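Local coordinates for protein lactaldehyde dehydrogenase (Escherichia coli, PDB 2IMP) that catalyses the irreversible NAD-dependent oxidation of L-lactaldehyde, formed in L-fucose and L-rhamnose breakdown, to L-lactate, and also oxidises glycolaldehyde, at residues Ser84-Lys96 against Phe180-Val192. Numbering follows the deposited sequence.
Sequences SEISALIVEEGGK and FTPNNAIAFAKIV. With NAI (1,4-dihydronicotinamide adenine dinucleotide), chain D.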
loop_
_atom_site.group_PDB
_atom_site.type_symbol
_atom_site.label_atom_id
_atom_site.label_comp_id
_atom_site.label_asym_id
_atom_site.label_seq_id
_atom_site.Cartn_x
_atom_site.Cartn_y
_atom_site.Cartn_z
ATOM N N SER A 84 36.024 -7.139 13.335
ATOM C CA SER A 84 37.141 -8.044 13.083
ATOM C C SER A 84 37.118 -9.293 13.992
ATOM O O SER A 84 37.412 -10.404 13.546
ATOM C CB SER A 84 38.474 -7.301 13.238
ATOM O OG SER A 84 38.629 -6.803 14.556
ATOM N N GLU A 85 36.763 -9.096 15.256
ATOM C CA GLU A 85 36.677 -10.209 16.189
ATOM C C GLU A 85 35.629 -11.259 15.743
ATOM O O GLU A 85 35.890 -12.465 15.753
ATOM C CB GLU A 85 36.310 -9.699 17.586
ATOM C CG GLU A 85 36.316 -10.768 18.668
ATOM C CD GLU A 85 35.601 -10.326 19.942
ATOM O OE1 GLU A 85 35.797 -9.167 20.380
ATOM O OE2 GLU A 85 34.846 -11.147 20.509
ATOM N N ILE A 86 34.447 -10.769 15.367
ATOM C CA ILE A 86 33.366 -11.628 14.907
ATOM C C ILE A 86 33.681 -12.298 13.544
ATOM O O ILE A 86 33.370 -13.470 13.326
ATOM C CB ILE A 86 32.043 -10.819 14.806
ATOM C CG1 ILE A 86 31.706 -10.222 16.178
ATOM C CG2 ILE A 86 30.900 -11.709 14.331
ATOM C CD1 ILE A 86 30.517 -9.291 16.167
ATOM N N SER A 87 34.299 -11.534 12.644
ATOM C CA SER A 87 34.684 -12.062 11.343
ATOM C C SER A 87 35.619 -13.276 11.492
ATOM O O SER A 87 35.471 -14.284 10.794
ATOM C CB SER A 87 35.399 -10.987 10.517
ATOM O OG SER A 87 34.532 -9.912 10.209
ATOM N N ALA A 88 36.574 -13.148 12.414
ATOM C CA ALA A 88 37.520 -14.218 12.687
ATOM C C ALA A 88 36.805 -15.472 13.225
ATOM O O ALA A 88 37.156 -16.604 12.874
ATOM C CB ALA A 88 38.580 -13.738 13.689
ATOM N N LEU A 89 35.805 -15.249 14.078
ATOM C CA LEU A 89 35.028 -16.354 14.615
ATOM C C LEU A 89 34.329 -17.118 13.490
ATOM O O LEU A 89 34.333 -18.351 13.459
ATOM C CB LEU A 89 33.986 -15.849 15.614
ATOM C CG LEU A 89 34.521 -15.256 16.918
ATOM C CD1 LEU A 89 33.370 -14.668 17.728
ATOM C CD2 LEU A 89 35.252 -16.342 17.709
ATOM N N ILE A 90 33.749 -16.364 12.559
ATOM C CA ILE A 90 33.071 -16.968 11.421
ATOM C C ILE A 90 34.060 -17.750 10.533
ATOM O O ILE A 90 33.798 -18.891 10.141
ATOM C CB ILE A 90 32.346 -15.891 10.578
ATOM C CG1 ILE A 90 31.308 -15.175 11.453
ATOM C CG2 ILE A 90 31.678 -16.531 9.364
ATOM C CD1 ILE A 90 30.551 -14.066 10.738
ATOM N N VAL A 91 35.191 -17.117 10.232
ATOM C CA VAL A 91 36.234 -17.765 9.445
ATOM C C VAL A 91 36.647 -19.112 10.078
ATOM O O VAL A 91 36.646 -20.160 9.433
ATOM C CB VAL A 91 37.505 -16.883 9.369
ATOM C CG1 VAL A 91 38.627 -17.645 8.680
ATOM C CG2 VAL A 91 37.208 -15.588 8.623
ATOM N N GLU A 92 36.972 -19.036 11.364
ATOM C CA GLU A 92 37.401 -20.174 12.159
ATOM C C GLU A 92 36.418 -21.371 12.236
ATOM O O GLU A 92 36.819 -22.521 12.044
ATOM C CB GLU A 92 37.728 -19.681 13.568
ATOM C CG GLU A 92 38.099 -20.769 14.549
ATOM C CD GLU A 92 38.527 -20.200 15.881
ATOM O OE1 GLU A 92 37.768 -19.379 16.442
ATOM O OE2 GLU A 92 39.620 -20.573 16.367
ATOM N N GLU A 93 35.146 -21.100 12.516
ATOM C CA GLU A 93 34.170 -22.180 12.623
ATOM C C GLU A 93 33.384 -22.495 11.329
ATOM O O GLU A 93 32.976 -23.638 11.110
ATOM C CB GLU A 93 33.188 -21.888 13.769
ATOM C CG GLU A 93 32.211 -20.751 13.504
ATOM C CD GLU A 93 31.403 -20.362 14.739
ATOM O OE1 GLU A 93 31.124 -21.236 15.593
ATOM O OE2 GLU A 93 31.036 -19.173 14.846
ATOM N N GLY A 94 33.194 -21.484 10.484
ATOM C CA GLY A 94 32.451 -21.675 9.250
ATOM C C GLY A 94 33.300 -22.021 8.039
ATOM O O GLY A 94 32.782 -22.496 7.023
ATOM N N GLY A 95 34.600 -21.771 8.131
ATOM C CA GLY A 95 35.479 -22.084 7.023
ATOM C C GLY A 95 35.389 -21.165 5.819
ATOM O O GLY A 95 35.913 -21.491 4.751
ATOM N N LYS A 96 34.721 -20.027 5.955
ATOM C CA LYS A 96 34.648 -19.118 4.823
ATOM C C LYS A 96 35.852 -18.151 4.762
ATOM O O LYS A 96 36.449 -17.827 5.791
ATOM C CB LYS A 96 33.339 -18.320 4.835
ATOM C CG LYS A 96 33.165 -17.376 6.002
ATOM C CD LYS A 96 32.172 -16.268 5.643
ATOM C CE LYS A 96 30.808 -16.819 5.235
ATOM N NZ LYS A 96 29.937 -15.762 4.642
ATOM N N PHE A 180 27.318 -26.474 14.676
ATOM C CA PHE A 180 28.596 -26.354 13.987
ATOM C C PHE A 180 29.167 -24.926 13.981
ATOM O O PHE A 180 30.376 -24.735 13.851
ATOM C CB PHE A 180 28.464 -26.818 12.536
ATOM C CG PHE A 180 28.013 -28.231 12.397
ATOM C CD1 PHE A 180 28.797 -29.274 12.879
ATOM C CD2 PHE A 180 26.791 -28.528 11.804
ATOM C CE1 PHE A 180 28.371 -30.592 12.780
ATOM C CE2 PHE A 180 26.356 -29.841 11.702
ATOM C CZ PHE A 180 27.149 -30.874 12.190
ATOM N N THR A 181 28.286 -23.938 14.118
ATOM C CA THR A 181 28.703 -22.538 14.106
ATOM C C THR A 181 28.026 -21.660 15.198
ATOM O O THR A 181 27.369 -20.664 14.893
ATOM C CB THR A 181 28.423 -21.905 12.714
ATOM O OG1 THR A 181 27.021 -21.985 12.419
ATOM C CG2 THR A 181 29.192 -22.639 11.622
ATOM N N PRO A 182 28.205 -22.022 16.475
ATOM C CA PRO A 182 27.605 -21.272 17.578
ATOM C C PRO A 182 28.430 -20.077 18.110
ATOM O O PRO A 182 27.879 -19.165 18.731
ATOM C CB PRO A 182 27.437 -22.340 18.644
ATOM C CG PRO A 182 28.714 -23.123 18.477
ATOM C CD PRO A 182 28.824 -23.269 16.966
ATOM N N ASN A 183 29.736 -20.098 17.869
ATOM C CA ASN A 183 30.610 -19.046 18.373
ATOM C C ASN A 183 30.223 -17.615 18.003
ATOM O O ASN A 183 30.197 -16.736 18.869
ATOM C CB ASN A 183 32.052 -19.332 17.970
ATOM C CG ASN A 183 32.548 -20.630 18.553
ATOM O OD1 ASN A 183 32.065 -21.061 19.598
ATOM N ND2 ASN A 183 33.514 -21.258 17.893
ATOM N N ASN A 184 29.933 -17.394 16.727
ATOM C CA ASN A 184 29.514 -16.079 16.282
ATOM C C ASN A 184 28.222 -15.645 17.004
ATOM O O ASN A 184 28.015 -14.463 17.273
ATOM C CB ASN A 184 29.287 -16.087 14.768
ATOM C CG ASN A 184 28.152 -16.997 14.358
ATOM O OD1 ASN A 184 26.974 -16.603 14.424
ATOM N ND2 ASN A 184 28.469 -18.205 13.948
ATOM N N ALA A 185 27.379 -16.627 17.322
ATOM C CA ALA A 185 26.129 -16.365 18.023
ATOM C C ALA A 185 26.356 -15.972 19.496
ATOM O O ALA A 185 25.618 -15.160 20.056
ATOM C CB ALA A 185 25.224 -17.576 17.945
ATOM N N ILE A 186 27.370 -16.575 20.114
ATOM C CA ILE A 186 27.712 -16.226 21.481
ATOM C C ILE A 186 28.197 -14.770 21.526
ATOM O O ILE A 186 27.859 -14.016 22.428
ATOM C CB ILE A 186 28.830 -17.152 22.049
ATOM C CG1 ILE A 186 28.240 -18.515 22.414
ATOM C CG2 ILE A 186 29.482 -16.506 23.283
ATOM C CD1 ILE A 186 27.232 -18.458 23.540
ATOM N N ALA A 187 28.991 -14.400 20.527
ATOM C CA ALA A 187 29.476 -13.036 20.436
ATOM C C ALA A 187 28.288 -12.057 20.256
ATOM O O ALA A 187 28.284 -10.951 20.797
ATOM C CB ALA A 187 30.457 -12.906 19.278
ATOM N N PHE A 188 27.282 -12.490 19.501
ATOM C CA PHE A 188 26.095 -11.663 19.317
ATOM C C PHE A 188 25.375 -11.460 20.660
ATOM O O PHE A 188 24.940 -10.355 20.982
ATOM C CB PHE A 188 25.136 -12.306 18.302
ATOM C CG PHE A 188 23.973 -11.419 17.920
ATOM C CD1 PHE A 188 22.915 -11.208 18.800
ATOM C CD2 PHE A 188 23.943 -10.795 16.678
ATOM C CE1 PHE A 188 21.844 -10.379 18.447
ATOM C CE2 PHE A 188 22.879 -9.966 16.317
ATOM C CZ PHE A 188 21.828 -9.762 17.202
ATOM N N ALA A 189 25.266 -12.540 21.432
ATOM C CA ALA A 189 24.628 -12.475 22.743
ATOM C C ALA A 189 25.380 -11.545 23.730
ATOM O O ALA A 189 24.760 -10.827 24.518
ATOM C CB ALA A 189 24.503 -13.880 23.338
ATOM N N LYS A 190 26.710 -11.580 23.678
ATOM C CA LYS A 190 27.506 -10.718 24.540
ATOM C C LYS A 190 27.212 -9.232 24.277
ATOM O O LYS A 190 27.159 -8.423 25.205
ATOM C CB LYS A 190 29.001 -10.986 24.338
ATOM C CG LYS A 190 29.471 -12.342 24.838
ATOM C CD LYS A 190 30.966 -12.528 24.568
ATOM C CE LYS A 190 31.484 -13.861 25.108
ATOM N NZ LYS A 190 32.958 -14.002 24.893
ATOM N N ILE A 191 27.028 -8.893 23.003
ATOM C CA ILE A 191 26.697 -7.522 22.633
ATOM C C ILE A 191 25.314 -7.129 23.194
ATOM O O ILE A 191 25.136 -6.044 23.748
ATOM C CB ILE A 191 26.725 -7.348 21.098
ATOM C CG1 ILE A 191 28.179 -7.423 20.612
ATOM C CG2 ILE A 191 26.075 -6.014 20.698
ATOM C CD1 ILE A 191 28.333 -7.548 19.115
ATOM N N VAL A 192 24.358 -8.042 23.053
ATOM C CA VAL A 192 23.022 -7.832 23.584
ATOM C C VAL A 192 23.065 -7.612 25.107
ATOM O O VAL A 192 22.396 -6.730 25.655
ATOM C CB VAL A 192 22.120 -9.049 23.283
ATOM C CG1 VAL A 192 20.824 -8.957 24.083
ATOM C CG2 VAL A 192 21.823 -9.112 21.781
HETATM P PA NAI D . 20.172 -28.303 8.845
HETATM O O1A NAI D . 18.717 -28.352 8.628
HETATM O O2A NAI D . 20.804 -29.692 8.985
HETATM O O5B NAI D . 20.475 -27.426 10.145
HETATM C C5B NAI D . 20.015 -26.095 10.324
HETATM C C4B NAI D . 19.425 -25.877 11.726
HETATM O O4B NAI D . 18.282 -26.707 11.947
HETATM C C3B NAI D . 20.390 -26.200 12.878
HETATM O O3B NAI D . 20.305 -25.193 13.883
HETATM C C2B NAI D . 19.937 -27.575 13.325
HETATM O O2B NAI D . 20.305 -27.946 14.627
HETATM C C1B NAI D . 18.445 -27.499 13.122
HETATM N N9A NAI D . 17.788 -28.829 12.954
HETATM C C8A NAI D . 18.211 -29.972 12.277
HETATM N N7A NAI D . 17.257 -30.942 12.420
HETATM C C5A NAI D . 16.246 -30.446 13.166
HETATM C C6A NAI D . 15.025 -30.991 13.617
HETATM N N6A NAI D . 14.687 -32.245 13.322
HETATM N N1A NAI D . 14.166 -30.200 14.394
HETATM C C2A NAI D . 14.510 -28.880 14.715
HETATM N N3A NAI D . 15.726 -28.344 14.262
HETATM C C4A NAI D . 16.571 -29.115 13.499
HETATM O O3 NAI D . 20.759 -27.503 7.585
HETATM P PN NAI D . 22.259 -26.943 7.387
HETATM O O1N NAI D . 22.683 -26.145 8.551
HETATM O O2N NAI D . 22.292 -26.269 6.045
HETATM O O5D NAI D . 23.079 -28.334 7.269
HETATM C C5D NAI D . 23.888 -28.894 8.273
HETATM C C4D NAI D . 24.401 -30.213 7.742
HETATM O O4D NAI D . 25.006 -30.939 8.807
HETATM C C3D NAI D . 23.532 -31.268 7.019
HETATM O O3D NAI D . 23.811 -31.262 5.632
HETATM C C2D NAI D . 23.859 -32.588 7.669
HETATM O O2D NAI D . 23.965 -33.646 6.745
HETATM C C1D NAI D . 25.142 -32.285 8.404
HETATM N N1N NAI D . 25.341 -33.234 9.546
HETATM C C2N NAI D . 24.739 -32.910 10.767
HETATM C C3N NAI D . 24.902 -33.776 11.881
HETATM C C7N NAI D . 24.265 -33.443 13.212
HETATM O O7N NAI D . 24.450 -34.314 14.278
HETATM N N7N NAI D . 23.527 -32.351 13.419
HETATM C C4N NAI D . 25.687 -34.966 11.721
HETATM C C5N NAI D . 26.290 -35.279 10.467
HETATM C C6N NAI D . 26.107 -34.393 9.382
HETATM O O HOH W 1 34.958 -19.531 16.181
#
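Two N-H groups of Asn184 grip Glu93 OE2. The backbone N of Asn184 lies 2.8 Å from Glu93 OE2 and meets its syn lone pair. Asn184 ND2, at 2.9 Å from Glu93 OE2, comes from above the carboxylate plane. The other oxygen, Glu93 OE1, takes the backbone N of Asn183 at 2.9 Å, also through its syn lone pair. The carboxylate thus bridges two successive backbone N-H groups at the start of helix 183-192, which fixes its rotation. The partial positive charge of that helix end probably helps keep the Glu93 carboxylate ionised. Glu93 CG sits between its backbone N and carbonyl carbon (chi1 71°), and the extended chain beyond it runs across Thr181 at about a right angle. With an alanine here, the N-H groups of Asn183 and Asn184 would probably lose their carboxylate acceptor and a gap would open beside Thr181.

Helix 183-192 follows strand 172-176 in the Rossmann-like NAD-binding domain of the aldehyde dehydrogenase fold, and helix 84-94 packs against it nearly antiparallel, at 156°. Phe180, just before the second helix, brings its CE2 to 3.4 Å from O4D of the bound NADH, and the nicotinamide C2N lies at the ring edge, in plane. The planes of the Asn183 amide and the Glu93 carboxylate are 19° apart. Asn183 ND2 donates to a water, which in turn donates to Leu89 O and Glu92 OE1; Asn183 OD1 is hydrogen-bonded to Ser36 OG.

Ile90 CG1 lies against Asn184 CB, and Phe156 of helix 155-168 touches both Ile86 and Ile90. Toward the start of segment 84-96 and the end of segment 180-192 the contact is apolar. Leu89 CD1 presses on Ala187 CB at 3.7 Å. Ile86 and Ile191 meet tip to tip, CD1 to CD1 at 4.1 Å.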